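Local structure of amicyanin (Paracoccus versutus, 1ID2) at residues I26-Y31 against N48-P53; G41-W46 against A78-F83; P53-F58 against F92-P97. The protein is a type I blue copper protein that carries electrons, probably accepting them from methylamine dehydrogenase as amicyanins of related bacteria do. All blocks are in the same frame, centred on the assembly; numbering follows the deposited sequence.

Contact 1 of 3, residues I26-Y31 against N48-P53; sequences IEKMKY and NGEVMP
Glu50 reaches across to the turn at Glu27-Lys30 with its carboxylate, and each oxygen meets that turn differently. Its CG lies between the backbone N and carbonyl carbon (chi1 48°), and the chain beyond is extended, which carries the carboxylate up to two successive amides. Glu50 OE1 takes Lys28 N from well above the carboxylate plane at 2.6 Å, and Lys28 NZ nearly along the C-O axis at 2.7 Å. Glu50 OE2 accepts Met29 N on its syn side, 3.1 Å away. Bends at chi2, chi3 and chi4 curl the Lys28 chain across to Glu50 OE1, where NZ also forms a longer salt bridge with Glu27. Beside this polar grip, the methionines converge through their methyls, Met29 CE lying 3.6 Å from Met52 CE. At the strand end, Gly49 N bonds to Ile26 O (2.9 Å), continuing the parallel pairing of Ile26 with Asn48. Asn48 OD1 closes an Asx turn by accepting Glu50 N, and its ND2 binds Met52 O. Three donors thus hold the buried Glu50 carboxylate on this turn, while its OE2 also accepts from His54 NE2, so Glu50 is a second-shell residue that would help to orient a copper ligand.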
ATOM      1  N   ILE A  26      -1.349   8.892  -4.282  1.00 13.82           N
ATOM      2  CA  ILE A  26      -1.529   9.633  -3.050  1.00 20.33           C
ATOM      3  C   ILE A  26      -1.345  11.129  -3.305  1.00 22.14           C
ATOM      4  O   ILE A  26      -0.242  11.572  -3.629  1.00 10.95           O
ATOM      5  CB  ILE A  26      -0.525   9.161  -1.956  1.00 13.06           C
ATOM      6  CG1 ILE A  26      -0.511   7.622  -1.860  1.00  2.00           C
ATOM      7  CG2 ILE A  26      -0.923   9.762  -0.620  1.00  7.00           C
ATOM      8  CD1 ILE A  26       0.673   7.040  -1.093  1.00 11.50           C
ATOM      9  N   GLU A  27      -2.419  11.901  -3.138  1.00 17.59           N
ATOM     10  CA  GLU A  27      -2.366  13.345  -3.332  1.00 16.75           C
ATOM     11  C   GLU A  27      -3.267  13.992  -2.325  1.00 10.78           C
ATOM     12  O   GLU A  27      -4.348  13.488  -2.039  1.00 16.31           O
ATOM     13  CB  GLU A  27      -2.859  13.756  -4.721  1.00 20.14           C
ATOM     14  CG  GLU A  27      -1.798  14.076  -5.738  1.00 47.66           C
ATOM     15  CD  GLU A  27      -0.956  15.279  -5.379  1.00 16.35           C
ATOM     16  OE1 GLU A  27      -1.384  16.424  -5.597  1.00 32.36           O
ATOM     17  OE2 GLU A  27       0.206  15.070  -5.012  1.00 33.13           O
ATOM     18  N   LYS A  28      -2.837  15.163  -1.868  1.00  9.26           N
ATOM     19  CA  LYS A  28      -3.592  16.020  -0.967  1.00 14.68           C
ATOM     20  C   LYS A  28      -4.185  15.287   0.236  1.00 12.91           C
ATOM     21  O   LYS A  28      -5.347  15.456   0.599  1.00 15.07           O
ATOM     22  CB  LYS A  28      -4.623  16.819  -1.774  1.00 14.06           C
ATOM     23  CG  LYS A  28      -4.045  17.359  -3.139  1.00 45.85           C
ATOM     24  CD  LYS A  28      -3.228  18.707  -3.088  1.00 37.93           C
ATOM     25  CE  LYS A  28      -2.037  18.705  -2.098  1.00 59.64           C
ATOM     26  NZ  LYS A  28      -0.685  18.238  -2.605  1.00 30.69           N
ATOM     27  N   MET A  29      -3.283  14.600   0.934  1.00 17.70           N
ATOM     28  CA  MET A  29      -3.573  13.865   2.146  1.00  9.95           C
ATOM     29  C   MET A  29      -4.670  12.825   1.960  1.00 21.20           C
ATOM     30  O   MET A  29      -5.335  12.459   2.929  1.00 25.78           O
ATOM     31  CB  MET A  29      -3.953  14.828   3.277  1.00  9.87           C
ATOM     32  CG  MET A  29      -2.964  15.957   3.487  1.00  4.25           C
ATOM     33  SD  MET A  29      -1.348  15.457   4.017  1.00 17.95           S
ATOM     34  CE  MET A  29      -1.546  15.303   5.795  1.00 10.83           C
ATOM     35  N   LYS A  30      -4.782  12.276   0.751  1.00 16.79           N
ATOM     36  CA  LYS A  30      -5.780  11.242   0.437  1.00 17.10           C
ATOM     37  C   LYS A  30      -5.098  10.128  -0.339  1.00 22.41           C
ATOM     38  O   LYS A  30      -4.258  10.390  -1.196  1.00  9.72           O
ATOM     39  CB  LYS A  30      -6.875  11.796  -0.478  1.00 28.50           C
ATOM     40  CG  LYS A  30      -7.900  12.703   0.163  1.00 42.80           C
ATOM     41  CD  LYS A  30      -8.591  13.574  -0.891  1.00 54.41           C
ATOM     42  CE  LYS A  30      -9.472  12.765  -1.834  1.00 69.66           C
ATOM     43  NZ  LYS A  30     -10.011  13.597  -2.953  1.00 83.96           N
ATOM     44  N   TYR A  31      -5.573   8.908  -0.144  1.00  8.29           N
ATOM     45  CA  TYR A  31      -5.326   7.836  -1.093  1.00 13.11           C
ATOM     46  C   TYR A  31      -6.373   8.042  -2.139  1.00 10.45           C
ATOM     47  O   TYR A  31      -7.559   8.054  -1.815  1.00 18.53           O
ATOM     48  CB  TYR A  31      -5.562   6.468  -0.452  1.00 10.76           C
ATOM     49  CG  TYR A  31      -4.580   6.164   0.622  1.00  8.78           C
ATOM     50  CD1 TYR A  31      -3.229   5.955   0.318  1.00  2.00           C
ATOM     51  CD2 TYR A  31      -4.980   6.123   1.947  1.00  3.89           C
ATOM     52  CE1 TYR A  31      -2.301   5.699   1.318  1.00  4.29           C
ATOM     53  CE2 TYR A  31      -4.060   5.878   2.952  1.00  3.17           C
ATOM     54  CZ  TYR A  31      -2.733   5.659   2.645  1.00 14.87           C
ATOM     55  OH  TYR A  31      -1.877   5.324   3.674  1.00 14.30           O
ATOM     56  N   ASN A  48       3.369   8.136  -4.092  1.00 12.66           N
ATOM     57  CA  ASN A  48       3.169   9.400  -3.435  1.00 12.69           C
ATOM     58  C   ASN A  48       3.466  10.554  -4.392  1.00 21.56           C
ATOM     59  O   ASN A  48       4.578  10.653  -4.928  1.00 11.89           O
ATOM     60  CB  ASN A  48       4.084   9.502  -2.202  1.00 13.66           C
ATOM     61  CG  ASN A  48       3.807  10.759  -1.383  1.00 11.83           C
ATOM     62  OD1 ASN A  48       2.808  11.415  -1.594  1.00 21.12           O
ATOM     63  ND2 ASN A  48       4.695  11.086  -0.448  1.00  6.75           N
ATOM     64  N   GLY A  49       2.472  11.398  -4.617  1.00 15.65           N
ATOM     65  CA  GLY A  49       2.647  12.504  -5.524  1.00  8.57           C
ATOM     66  C   GLY A  49       3.138  13.772  -4.855  1.00 23.60           C
ATOM     67  O   GLY A  49       3.470  14.721  -5.550  1.00 18.98           O
ATOM     68  N   GLU A  50       3.173  13.825  -3.527  1.00 13.86           N
ATOM     69  CA  GLU A  50       3.447  15.091  -2.854  1.00  8.91           C
ATOM     70  C   GLU A  50       4.648  15.027  -1.935  1.00  7.05           C
ATOM     71  O   GLU A  50       5.122  13.937  -1.600  1.00 17.22           O
ATOM     72  CB  GLU A  50       2.207  15.576  -2.084  1.00 13.05           C
ATOM     73  CG  GLU A  50       1.520  14.539  -1.197  1.00 11.84           C
ATOM     74  CD  GLU A  50       0.209  15.051  -0.596  1.00 19.95           C
ATOM     75  OE1 GLU A  50      -0.414  15.960  -1.179  1.00 20.25           O
ATOM     76  OE2 GLU A  50      -0.231  14.508   0.438  1.00 17.22           O
ATOM     77  N   VAL A  51       5.084  16.185  -1.451  1.00 17.06           N
ATOM     78  CA  VAL A  51       6.246  16.254  -0.555  1.00 23.01           C
ATOM     79  C   VAL A  51       6.026  15.784   0.889  1.00 11.67           C
ATOM     80  O   VAL A  51       6.988  15.502   1.599  1.00 23.51           O
ATOM     81  CB  VAL A  51       6.857  17.681  -0.520  1.00 23.83           C
ATOM     82  CG1 VAL A  51       7.548  17.968  -1.812  1.00 20.98           C
ATOM     83  CG2 VAL A  51       5.787  18.709  -0.303  1.00 11.77           C
ATOM     84  N   MET A  52       4.780  15.791   1.352  1.00 24.15           N
ATOM     85  CA  MET A  52       4.427  15.138   2.619  1.00 26.77           C
ATOM     86  C   MET A  52       4.698  13.645   2.535  1.00 12.86           C
ATOM     87  O   MET A  52       4.133  12.956   1.701  1.00  9.63           O
ATOM     88  CB  MET A  52       2.946  15.328   2.923  1.00 20.34           C
ATOM     89  CG  MET A  52       2.511  14.778   4.269  1.00 10.51           C
ATOM     90  SD  MET A  52       3.017  15.830   5.615  1.00 19.85           S
ATOM     91  CE  MET A  52       1.618  16.971   5.717  1.00 17.02           C
ATOM     92  N   PRO A  53       5.454  13.107   3.483  1.00 14.35           N
ATOM     93  CA  PRO A  53       5.696  11.674   3.343  1.00 22.44           C
ATOM     94  C   PRO A  53       4.491  10.875   3.812  1.00 17.16           C
ATOM     95  O   PRO A  53       3.807  11.264   4.757  1.00 16.69           O
ATOM     96  CB  PRO A  53       6.943  11.443   4.201  1.00 15.08           C
ATOM     97  CG  PRO A  53       7.576  12.824   4.303  1.00 19.92           C
ATOM     98  CD  PRO A  53       6.395  13.730   4.426  1.00 10.50           C
TER

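Contact 2 of 3, residues G41-W46 against A78-F83; sequences GETVYW and AYAITF
Trp46 and Tyr79 form a hydrogen-bonded antiparallel pair, joined by Trp46 N to Tyr79 O and Tyr79 N to Trp46 O, both 2.8 Å. The same double bonding recurs at Val44 and Ile81, and the axes of strands 43-46 and 78-83 run at 159°. At the Gly41 end, Gly41 N and Glu42 O bond to the two backbone polar atoms of Phe83. Non-hydrogen-bonded pairs alternate with these. On their face Thr43 and Thr82 both set OG1 beside the backbone N (chi1 near -60°), which lets Thr43 OG1 meet Thr82 OG1 at 2.6 Å, a hydrogen bond in which either hydroxyl may donate. There Ala80 CB also sits over the Tyr45 ring, 3.8 Å from its centroid and 20° off the normal, a CH-pi contact. Across the other face the side chains of Val44, Trp46, Ile81 and Phe83 meet through carbon atoms. Trp46 CZ3 lies 3.9 Å from Ile81 CG1, while Trp46 CH2 approaches the edge of the Phe83 ring at 4.2 Å from CE1. Strand 43-48 lies between 77-83 and 22-27 in the five-stranded sheet; Val44 and Trp46 pack on Val103 of strand 100-105 in the facing sheet, and Trp46 meets Tyr91 edge-to-face.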
ATOM      1  N   GLY A  41      -2.373 -13.038  -5.210  1.00 20.55           N
ATOM      2  CA  GLY A  41      -1.209 -13.073  -6.067  1.00 16.97           C
ATOM      3  C   GLY A  41      -0.888 -11.782  -6.809  1.00 42.61           C
ATOM      4  O   GLY A  41       0.253 -11.615  -7.236  1.00 31.75           O
ATOM      5  N   GLU A  42      -1.847 -10.867  -6.967  1.00 25.32           N
ATOM      6  CA  GLU A  42      -1.526  -9.551  -7.546  1.00 14.56           C
ATOM      7  C   GLU A  42      -0.834  -8.590  -6.573  1.00 10.07           C
ATOM      8  O   GLU A  42      -0.939  -8.724  -5.349  1.00 18.22           O
ATOM      9  CB  GLU A  42      -2.773  -8.872  -8.112  1.00 16.47           C
ATOM     10  CG  GLU A  42      -3.306  -9.488  -9.405  1.00 25.43           C
ATOM     11  CD  GLU A  42      -4.409  -8.653 -10.040  1.00 42.99           C
ATOM     12  OE1 GLU A  42      -5.595  -9.051  -9.977  1.00 25.52           O
ATOM     13  OE2 GLU A  42      -4.083  -7.591 -10.610  1.00 63.04           O
ATOM     14  N   THR A  43      -0.083  -7.650  -7.140  1.00 20.42           N
ATOM     15  CA  THR A  43       0.651  -6.641  -6.377  1.00 32.98           C
ATOM     16  C   THR A  43      -0.041  -5.288  -6.576  1.00 21.26           C
ATOM     17  O   THR A  43      -0.630  -5.053  -7.637  1.00 13.97           O
ATOM     18  CB  THR A  43       2.150  -6.569  -6.855  1.00 27.94           C
ATOM     19  OG1 THR A  43       2.764  -7.862  -6.714  1.00 14.92           O
ATOM     20  CG2 THR A  43       2.954  -5.548  -6.035  1.00 11.53           C
ATOM     21  N   VAL A  44      -0.159  -4.510  -5.499  1.00 21.19           N
ATOM     22  CA  VAL A  44      -0.672  -3.141  -5.591  1.00 12.43           C
ATOM     23  C   VAL A  44       0.511  -2.232  -5.355  1.00 14.99           C
ATOM     24  O   VAL A  44       1.285  -2.483  -4.466  1.00  7.82           O
ATOM     25  CB  VAL A  44      -1.724  -2.816  -4.504  1.00  8.32           C
ATOM     26  CG1 VAL A  44      -2.314  -1.451  -4.752  1.00  9.02           C
ATOM     27  CG2 VAL A  44      -2.816  -3.858  -4.487  1.00  5.49           C
ATOM     28  N   TYR A  45       0.633  -1.166  -6.139  1.00 14.85           N
ATOM     29  CA  TYR A  45       1.626  -0.137  -5.873  1.00  6.51           C
ATOM     30  C   TYR A  45       0.934   1.127  -5.412  1.00  3.80           C
ATOM     31  O   TYR A  45      -0.187   1.413  -5.826  1.00  6.91           O
ATOM     32  CB  TYR A  45       2.435   0.173  -7.136  1.00 13.04           C
ATOM     33  CG  TYR A  45       3.364  -0.944  -7.575  1.00 11.31           C
ATOM     34  CD1 TYR A  45       2.870  -2.093  -8.190  1.00 15.90           C
ATOM     35  CD2 TYR A  45       4.733  -0.819  -7.440  1.00 14.67           C
ATOM     36  CE1 TYR A  45       3.724  -3.086  -8.642  1.00 17.02           C
ATOM     37  CE2 TYR A  45       5.596  -1.791  -7.922  1.00 13.57           C
ATOM     38  CZ  TYR A  45       5.090  -2.918  -8.512  1.00 19.22           C
ATOM     39  OH  TYR A  45       5.962  -3.877  -8.980  1.00 40.44           O
ATOM     40  N   TRP A  46       1.560   1.808  -4.463  1.00  9.49           N
ATOM     41  CA  TRP A  46       1.136   3.126  -4.026  1.00  9.54           C
ATOM     42  C   TRP A  46       2.216   4.056  -4.506  1.00 11.92           C
ATOM     43  O   TRP A  46       3.374   3.669  -4.529  1.00  5.91           O
ATOM     44  CB  TRP A  46       1.059   3.198  -2.502  1.00  7.95           C
ATOM     45  CG  TRP A  46      -0.146   2.529  -1.941  1.00 16.37           C
ATOM     46  CD1 TRP A  46      -1.345   3.108  -1.652  1.00  4.79           C
ATOM     47  CD2 TRP A  46      -0.286   1.127  -1.648  1.00 13.85           C
ATOM     48  NE1 TRP A  46      -2.227   2.156  -1.219  1.00 13.45           N
ATOM     49  CE2 TRP A  46      -1.609   0.940  -1.210  1.00 10.45           C
ATOM     50  CE3 TRP A  46       0.582   0.031  -1.706  1.00 16.59           C
ATOM     51  CZ2 TRP A  46      -2.082  -0.329  -0.832  1.00 12.70           C
ATOM     52  CZ3 TRP A  46       0.108  -1.216  -1.332  1.00 13.86           C
ATOM     53  CH2 TRP A  46      -1.209  -1.384  -0.898  1.00 16.99           C
ATOM     54  N   ALA A  78       7.384   5.012  -4.836  1.00 16.85           N
ATOM     55  CA  ALA A  78       6.307   4.069  -4.944  1.00  9.86           C
ATOM     56  C   ALA A  78       6.569   2.922  -3.953  1.00 21.64           C
ATOM     57  O   ALA A  78       7.661   2.819  -3.395  1.00 12.48           O
ATOM     58  CB  ALA A  78       6.218   3.577  -6.376  1.00  9.99           C
ATOM     59  N   TYR A  79       5.545   2.129  -3.657  1.00 19.55           N
ATOM     60  CA  TYR A  79       5.684   1.031  -2.705  1.00 16.62           C
ATOM     61  C   TYR A  79       4.739  -0.104  -3.078  1.00 15.79           C
ATOM     62  O   TYR A  79       3.621   0.143  -3.534  1.00 23.11           O
ATOM     63  CB  TYR A  79       5.396   1.537  -1.294  1.00 12.95           C
ATOM     64  CG  TYR A  79       5.770   0.578  -0.190  1.00 17.23           C
ATOM     65  CD1 TYR A  79       4.800  -0.221   0.397  1.00 11.11           C
ATOM     66  CD2 TYR A  79       7.070   0.518   0.311  1.00  9.89           C
ATOM     67  CE1 TYR A  79       5.092  -1.044   1.446  1.00 11.60           C
ATOM     68  CE2 TYR A  79       7.375  -0.319   1.380  1.00 19.38           C
ATOM     69  CZ  TYR A  79       6.365  -1.089   1.942  1.00 17.23           C
ATOM     70  OH  TYR A  79       6.579  -1.900   3.026  1.00 21.23           O
ATOM     71  N   ALA A  80       5.236  -1.338  -2.987  1.00 14.60           N
ATOM     72  CA  ALA A  80       4.517  -2.506  -3.488  1.00  8.67           C
ATOM     73  C   ALA A  80       4.267  -3.520  -2.393  1.00 20.24           C
ATOM     74  O   ALA A  80       5.146  -3.803  -1.574  1.00 11.36           O
ATOM     75  CB  ALA A  80       5.299  -3.165  -4.611  1.00 15.76           C
ATOM     76  N   ILE A  81       3.069  -4.081  -2.417  1.00 13.39           N
ATOM     77  CA  ILE A  81       2.696  -5.173  -1.548  1.00 13.66           C
ATOM     78  C   ILE A  81       1.960  -6.171  -2.418  1.00 16.88           C
ATOM     79  O   ILE A  81       1.026  -5.799  -3.161  1.00  8.43           O
ATOM     80  CB  ILE A  81       1.757  -4.719  -0.382  1.00 15.32           C
ATOM     81  CG1 ILE A  81       2.447  -3.680   0.490  1.00  7.78           C
ATOM     82  CG2 ILE A  81       1.406  -5.918   0.490  1.00  6.58           C
ATOM     83  CD1 ILE A  81       1.624  -3.215   1.679  1.00 12.66           C
ATOM     84  N   THR A  82       2.388  -7.430  -2.333  1.00 13.45           N
ATOM     85  CA  THR A  82       1.708  -8.534  -2.989  1.00  7.18           C
ATOM     86  C   THR A  82       0.758  -9.221  -2.009  1.00 15.21           C
ATOM     87  O   THR A  82       1.171  -9.638  -0.933  1.00 15.99           O
ATOM     88  CB  THR A  82       2.733  -9.530  -3.515  1.00 15.33           C
ATOM     89  OG1 THR A  82       3.585  -8.854  -4.450  1.00 14.46           O
ATOM     90  CG2 THR A  82       2.053 -10.712  -4.188  1.00  7.73           C
ATOM     91  N   PHE A  83      -0.505  -9.359  -2.409  1.00 10.27           N
ATOM     92  CA  PHE A  83      -1.549  -9.893  -1.540  1.00 27.48           C
ATOM     93  C   PHE A  83      -1.836 -11.320  -1.947  1.00 21.19           C
ATOM     94  O   PHE A  83      -2.358 -11.573  -3.024  1.00 19.21           O
ATOM     95  CB  PHE A  83      -2.836  -9.063  -1.646  1.00 14.77           C
ATOM     96  CG  PHE A  83      -2.765  -7.756  -0.921  1.00 30.44           C
ATOM     97  CD1 PHE A  83      -2.252  -6.628  -1.543  1.00 14.16           C
ATOM     98  CD2 PHE A  83      -3.152  -7.663   0.403  1.00 10.77           C
ATOM     99  CE1 PHE A  83      -2.120  -5.437  -0.838  1.00 17.02           C
ATOM    100  CE2 PHE A  83      -3.030  -6.469   1.112  1.00 10.96           C
ATOM    101  CZ  PHE A  83      -2.513  -5.364   0.497  1.00 12.29           C
TER

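Contact 3 of 3, residues P53-F58 against F92-P97. With CU (copper (II) ion), chain D.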
ATOM      1  N   PRO A  53       5.454  13.107   3.483  1.00 14.35           N
ATOM      2  CA  PRO A  53       5.696  11.674   3.343  1.00 22.44           C
ATOM      3  C   PRO A  53       4.491  10.875   3.812  1.00 17.16           C
ATOM      4  O   PRO A  53       3.807  11.264   4.757  1.00 16.69           O
ATOM      5  CB  PRO A  53       6.943  11.443   4.201  1.00 15.08           C
ATOM      6  CG  PRO A  53       7.576  12.824   4.303  1.00 19.92           C
ATOM      7  CD  PRO A  53       6.395  13.730   4.426  1.00 10.50           C
ATOM      8  N   HIS A  54       4.259   9.744   3.160  1.00 15.38           N
ATOM      9  CA  HIS A  54       3.116   8.892   3.430  1.00  3.90           C
ATOM     10  C   HIS A  54       3.576   7.444   3.360  1.00 10.00           C
ATOM     11  O   HIS A  54       4.542   7.143   2.663  1.00 17.70           O
ATOM     12  CB  HIS A  54       2.021   9.143   2.405  1.00  5.83           C
ATOM     13  CG  HIS A  54       1.443  10.533   2.460  1.00 12.35           C
ATOM     14  ND1 HIS A  54       0.754  10.990   3.555  1.00 18.41           N
ATOM     15  CD2 HIS A  54       1.367  11.462   1.478  1.00 12.72           C
ATOM     16  CE1 HIS A  54       0.283  12.176   3.219  1.00  7.29           C
ATOM     17  NE2 HIS A  54       0.622  12.509   1.981  1.00  9.25           N
ATOM     18  N   ASN A  55       3.020   6.588   4.209  1.00 12.62           N
ATOM     19  CA  ASN A  55       3.292   5.154   4.107  1.00 10.35           C
ATOM     20  C   ASN A  55       1.998   4.355   4.045  1.00 15.19           C
ATOM     21  O   ASN A  55       0.919   4.933   3.822  1.00 13.60           O
ATOM     22  CB  ASN A  55       4.175   4.662   5.268  1.00 10.60           C
ATOM     23  CG  ASN A  55       3.408   4.497   6.570  1.00 13.86           C
ATOM     24  OD1 ASN A  55       2.411   5.159   6.778  1.00 16.35           O
ATOM     25  ND2 ASN A  55       3.934   3.688   7.489  1.00  4.59           N
ATOM     26  N   VAL A  56       2.142   3.026   4.016  1.00 17.24           N
ATOM     27  CA  VAL A  56       1.000   2.102   4.077  1.00 11.75           C
ATOM     28  C   VAL A  56       1.200   1.217   5.294  1.00 15.85           C
ATOM     29  O   VAL A  56       2.308   0.711   5.490  1.00 15.84           O
ATOM     30  CB  VAL A  56       0.918   1.220   2.788  1.00 18.06           C
ATOM     31  CG1 VAL A  56      -0.112   0.118   2.939  1.00 26.35           C
ATOM     32  CG2 VAL A  56       0.527   2.082   1.619  1.00 18.76           C
ATOM     33  N   ALA A  57       0.220   1.217   6.206  1.00 27.02           N
ATOM     34  CA  ALA A  57       0.308   0.443   7.448  1.00  9.84           C
ATOM     35  C   ALA A  57      -0.972  -0.329   7.781  1.00 14.71           C
ATOM     36  O   ALA A  57      -2.068  -0.015   7.286  1.00 12.97           O
ATOM     37  CB  ALA A  57       0.696   1.356   8.617  1.00  5.36           C
ATOM     38  N   PHE A  58      -0.790  -1.438   8.490  1.00  6.14           N
ATOM     39  CA  PHE A  58      -1.895  -2.333   8.838  1.00 15.32           C
ATOM     40  C   PHE A  58      -1.815  -2.532  10.351  1.00 10.70           C
ATOM     41  O   PHE A  58      -0.722  -2.625  10.907  1.00 14.82           O
ATOM     42  CB  PHE A  58      -1.769  -3.701   8.124  1.00  9.65           C
ATOM     43  CG  PHE A  58      -1.847  -3.638   6.585  1.00 12.01           C
ATOM     44  CD1 PHE A  58      -3.064  -3.663   5.930  1.00 12.35           C
ATOM     45  CD2 PHE A  58      -0.695  -3.563   5.811  1.00  6.19           C
ATOM     46  CE1 PHE A  58      -3.135  -3.595   4.528  1.00 10.56           C
ATOM     47  CE2 PHE A  58      -0.765  -3.499   4.416  1.00  9.93           C
ATOM     48  CZ  PHE A  58      -1.977  -3.512   3.780  1.00 17.90           C
ATOM     49  N   PHE A  92      -3.821   2.370   6.649  1.00 13.65           N
ATOM     50  CA  PHE A  92      -3.873   3.766   7.001  1.00  6.85           C
ATOM     51  C   PHE A  92      -2.431   4.261   6.938  1.00  6.93           C
ATOM     52  O   PHE A  92      -1.501   3.476   6.727  1.00  5.52           O
ATOM     53  CB  PHE A  92      -4.467   3.936   8.422  1.00  3.33           C
ATOM     54  CG  PHE A  92      -3.690   3.214   9.491  1.00  6.79           C
ATOM     55  CD1 PHE A  92      -3.830   1.842   9.657  1.00  5.44           C
ATOM     56  CD2 PHE A  92      -2.725   3.877  10.241  1.00  9.07           C
ATOM     57  CE1 PHE A  92      -3.013   1.145  10.528  1.00  4.75           C
ATOM     58  CE2 PHE A  92      -1.901   3.175  11.125  1.00 22.35           C
ATOM     59  CZ  PHE A  92      -2.051   1.790  11.257  1.00  6.01           C
ATOM     60  N   CYS A  93      -2.254   5.568   7.055  1.00 15.10           N
ATOM     61  CA  CYS A  93      -0.942   6.172   6.986  1.00 20.77           C
ATOM     62  C   CYS A  93      -0.558   6.474   8.407  1.00 13.91           C
ATOM     63  O   CYS A  93      -1.354   7.018   9.157  1.00 13.89           O
ATOM     64  CB  CYS A  93      -1.000   7.455   6.147  1.00 10.20           C
ATOM     65  SG  CYS A  93       0.552   8.311   6.135  1.00 11.25           S
ATOM     66  N   THR A  94       0.586   5.959   8.820  1.00  7.82           N
ATOM     67  CA  THR A  94       0.961   5.909  10.220  1.00 11.11           C
ATOM     68  C   THR A  94       0.918   7.269  10.914  1.00 29.35           C
ATOM     69  O   THR A  94       0.346   7.398  11.986  1.00 16.85           O
ATOM     70  CB  THR A  94       2.370   5.284  10.372  1.00 10.87           C
ATOM     71  OG1 THR A  94       2.320   3.917   9.960  1.00 16.90           O
ATOM     72  CG2 THR A  94       2.852   5.357  11.818  1.00  9.18           C
ATOM     73  N   PRO A  95       1.525   8.304  10.313  1.00 15.82           N
ATOM     74  CA  PRO A  95       1.460   9.605  10.977  1.00 21.12           C
ATOM     75  C   PRO A  95       0.156  10.394  10.712  1.00 19.55           C
ATOM     76  O   PRO A  95      -0.136  11.377  11.401  1.00 35.99           O
ATOM     77  CB  PRO A  95       2.694  10.318  10.434  1.00 13.13           C
ATOM     78  CG  PRO A  95       2.808   9.774   9.051  1.00 17.56           C
ATOM     79  CD  PRO A  95       2.480   8.321   9.191  1.00 20.00           C
ATOM     80  N   HIS A  96      -0.655   9.897   9.777  1.00 13.53           N
ATOM     81  CA  HIS A  96      -1.896  10.550   9.357  1.00 10.09           C
ATOM     82  C   HIS A  96      -3.013   9.520   9.317  1.00  6.85           C
ATOM     83  O   HIS A  96      -3.476   9.136   8.232  1.00 14.97           O
ATOM     84  CB  HIS A  96      -1.718  11.150   7.954  1.00 14.42           C
ATOM     85  CG  HIS A  96      -0.461  11.955   7.784  1.00 18.06           C
ATOM     86  ND1 HIS A  96       0.387  11.749   6.717  1.00 20.00           N
ATOM     87  CD2 HIS A  96       0.082  12.883   8.614  1.00 27.49           C
ATOM     88  CE1 HIS A  96       1.418  12.544   6.922  1.00 20.61           C
ATOM     89  NE2 HIS A  96       1.285  13.246   8.062  1.00 17.78           N
ATOM     90  N   PRO A  97      -3.447   9.027  10.498  1.00 13.56           N
ATOM     91  CA  PRO A  97      -4.356   7.881  10.585  1.00 15.18           C
ATOM     92  C   PRO A  97      -5.769   8.169  10.060  1.00 15.44           C
ATOM     93  O   PRO A  97      -6.592   7.276   9.961  1.00 19.84           O
ATOM     94  CB  PRO A  97      -4.381   7.559  12.078  1.00 23.77           C
ATOM     95  CG  PRO A  97      -3.393   8.495  12.714  1.00 29.03           C
ATOM     96  CD  PRO A  97      -3.253   9.639  11.821  1.00 17.13           C
TER
HETATM   97 CU    CU D 107       0.134  10.109   5.263  1.00 21.77          CU
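A chi1 of 77° folds the Asn55 amide back over its own main chain and turns it toward Thr94, while Cys93 SG, anti to its own N (chi1 175°), points into the copper site. Asn55 OD1 receives Thr94 N on a lone pair, in the carbonyl plane, at 2.9 Å. Its ND2 donates to Thr94 OG1 at 3.0 Å, almost within the amide plane, and also to Gly70 O. A lysine in place of Asn55 would probably leave Thr94 N without its acceptor and let the Cys93-Thr94 backbone shift beside the metal. Copper is bound by His54 ND1 at 2.0 Å, Cys93 SG at 2.0 Å and His96 ND1 at 2.2 Å; the imidazole planes stand at 76°, meeting rim to rim. Cys93 SG also accepts Asn55 N at 3.6 Å. Farther from the copper, Ala57 and Phe92 exchange two backbone bonds, and Ala57 CB rests over the Phe92 ring, 4.1 Å from its centroid. Two nitrogens and a thiolate, with Met99 as the fourth ligand, make this the type I site of the cupredoxins. The amide bond to the sulfur is likely to draw charge from the thiolate and so influence the redox potential.

Overall arrangement
All three contacts belong to one cupredoxin beta barrel. Contacts 1 and 2 share the five-stranded sheet through the neighbouring strands 22-27 and 43-48, yet their centres lie about 17 Å apart, on opposite sides of the chain's centre. Contacts 1 and 3 are nearer, about 11 Å between centres; they follow in series along the chain and share Pro53, and Tyr31 OH probably bonds to Asn55 O. Contact 2 crosses both in chain order, and its centre is about 15 Å from that of contact 3, which it meets where Trp46 packs on Val56 and Ile81 on Phe58. The copper loops at one end are therefore continuous with the apolar barrel interior.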